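Local coordinates for uncharacterized protein lp_1913 (Lactobacillus plantarum, PDB 3FLH) that is of unknown function but has a rhodanese-like domain, a fold that in relatives often carries sulfurtransferase or related activities, at residues L15-H19 with H20-A24. Sequence-based numbering, arbitrary orientation.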
loop_
_atom_site.group_PDB
_atom_site.type_symbol
_atom_site.label_atom_id
_atom_site.label_comp_id
_atom_site.label_asym_id
_atom_site.label_seq_id
_atom_site.Cartn_x
_atom_site.Cartn_y
_atom_site.Cartn_z
ATOM N N LEU B 15 10.440 5.607 3.456
ATOM C CA LEU B 15 10.683 4.656 2.375
ATOM C C LEU B 15 10.312 5.255 1.026
ATOM O O LEU B 15 10.759 4.774 -0.016
ATOM C CB LEU B 15 9.853 3.388 2.586
ATOM C CG LEU B 15 10.078 2.581 3.864
ATOM C CD1 LEU B 15 9.019 1.499 3.952
ATOM C CD2 LEU B 15 11.485 1.977 3.864
ATOM N N TYR B 16 9.500 6.308 1.047
ATOM C CA TYR B 16 9.040 6.936 -0.186
ATOM C C TYR B 16 9.634 8.298 -0.506
ATOM O O TYR B 16 10.183 8.982 0.358
ATOM C CB TYR B 16 7.513 7.092 -0.170
ATOM C CG TYR B 16 6.725 5.804 -0.127
ATOM C CD1 TYR B 16 6.539 5.114 1.070
ATOM C CD2 TYR B 16 6.138 5.290 -1.284
ATOM C CE1 TYR B 16 5.780 3.944 1.116
ATOM C CE2 TYR B 16 5.378 4.120 -1.253
ATOM C CZ TYR B 16 5.203 3.453 -0.048
ATOM O OH TYR B 16 4.452 2.297 -0.006
ATOM N N ILE B 17 9.509 8.678 -1.774
ATOM C CA ILE B 17 9.975 9.971 -2.248
ATOM C C ILE B 17 8.829 10.572 -3.066
ATOM O O ILE B 17 8.160 9.872 -3.831
ATOM C CB ILE B 17 11.269 9.842 -3.096
ATOM C CG1 ILE B 17 11.833 11.235 -3.393
ATOM C CG2 ILE B 17 10.993 9.078 -4.380
ATOM C CD1 ILE B 17 13.201 11.211 -4.078
ATOM N N ASP B 18 8.593 11.865 -2.865
ATOM C CA ASP B 18 7.520 12.582 -3.541
ATOM C C ASP B 18 7.826 12.799 -5.022
ATOM O O ASP B 18 8.968 13.052 -5.400
ATOM C CB ASP B 18 7.291 13.932 -2.844
ATOM C CG ASP B 18 5.988 14.588 -3.246
ATOM O OD1 ASP B 18 5.864 15.016 -4.413
ATOM O OD2 ASP B 18 5.079 14.673 -2.389
ATOM N N HIS B 19 6.794 12.700 -5.853
ATOM C CA HIS B 19 6.960 12.873 -7.289
ATOM C C HIS B 19 7.450 14.285 -7.616
ATOM O O HIS B 19 8.145 14.499 -8.609
ATOM C CB HIS B 19 5.637 12.571 -8.006
ATOM C CG HIS B 19 4.601 13.640 -7.853
ATOM N ND1 HIS B 19 4.718 14.880 -8.446
ATOM C CD2 HIS B 19 3.422 13.653 -7.186
ATOM C CE1 HIS B 19 3.656 15.610 -8.154
ATOM N NE2 HIS B 19 2.854 14.888 -7.390
ATOM N N HIS B 20 7.091 15.240 -6.764
ATOM C CA HIS B 20 7.492 16.636 -6.932
ATOM C C HIS B 20 9.011 16.762 -6.821
ATOM O O HIS B 20 9.645 17.517 -7.560
ATOM C CB HIS B 20 6.819 17.495 -5.855
ATOM C CG HIS B 20 7.186 18.945 -5.918
ATOM N ND1 HIS B 20 6.861 19.749 -6.990
ATOM C CD2 HIS B 20 7.859 19.733 -5.047
ATOM C CE1 HIS B 20 7.319 20.970 -6.776
ATOM N NE2 HIS B 20 7.928 20.987 -5.604
ATOM N N THR B 21 9.588 16.014 -5.887
ATOM C CA THR B 21 11.026 16.026 -5.670
ATOM C C THR B 21 11.742 15.409 -6.864
ATOM O O THR B 21 12.788 15.896 -7.295
ATOM C CB THR B 21 11.404 15.219 -4.409
ATOM O OG1 THR B 21 10.646 15.693 -3.292
ATOM C CG2 THR B 21 12.887 15.366 -4.106
ATOM N N VAL B 22 11.175 14.325 -7.385
ATOM C CA VAL B 22 11.749 13.618 -8.529
ATOM C C VAL B 22 11.624 14.465 -9.795
ATOM O O VAL B 22 12.549 14.541 -10.610
ATOM C CB VAL B 22 11.031 12.258 -8.759
ATOM C CG1 VAL B 22 11.614 11.554 -9.980
ATOM C CG2 VAL B 22 11.178 11.379 -7.525
ATOM N N LEU B 23 10.472 15.105 -9.944
ATOM C CA LEU B 23 10.208 15.936 -11.108
ATOM C C LEU B 23 11.149 17.139 -11.139
ATOM O O LEU B 23 11.815 17.390 -12.144
ATOM C CB LEU B 23 8.745 16.387 -11.088
ATOM C CG LEU B 23 8.119 16.832 -12.409
ATOM C CD1 LEU B 23 6.605 16.879 -12.253
ATOM C CD2 LEU B 23 8.669 18.184 -12.821
ATOM N N ALA B 24 11.219 17.866 -10.029
ATOM C CA ALA B 24 12.081 19.040 -9.936
ATOM C C ALA B 24 13.530 18.703 -10.268
ATOM O O ALA B 24 14.224 19.484 -10.918
ATOM C CB ALA B 24 11.993 19.641 -8.534
#
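Asp18 N-caps helix 19-27 by reaching over to the backbone of His20, a worked example of how a rhodanese-like domain turns from strand 16-17, outermost in this chain's parallel sheet, into the helix that follows. The aspartate side chain can be followed outward. Its CB passes 3.8 Å from Thr21 OG1; CG, anti to the backbone N (chi1 -166°), is thereby swung beside its own carbonyl carbon and brought near the first turn. OD1 at the tip then accepts from His20 N at 2.7 Å, through the anti lone pair and along a nearly straight N-H (160°), with His20 CB close by. The carboxylate stands almost perpendicular to the His20 ring.

The main chain takes over where the cap ends. Val22 N donates to Asp18 O, Thr21 N adds a weak, bent bond to the same oxygen, and Leu23 N closes the next turn on His19 O.

On the inner side, Ile17 CG2 meets Val22 CG2 at 3.9 Å, the two side chains crossing at about a right angle, while CD1 of the isoleucine settles against both Val22 CG2 and Thr21 CG2. Tyr33, on strand 33-37, touches both Ile17 and Thr21.

The His19 side chain packs against Leu103, Met113 and Leu115, and one face of its ring carries Asp18 OD1, offset toward the rim. A glycine in place of His19 would probably open a gap beside these three residues and leave Asp18 OD1 without the imidazole face it lies over. ND1 of this histidine is buried without a polar partner, lying 2.9 Å from His20 N at an angle too poor for a hydrogen bond.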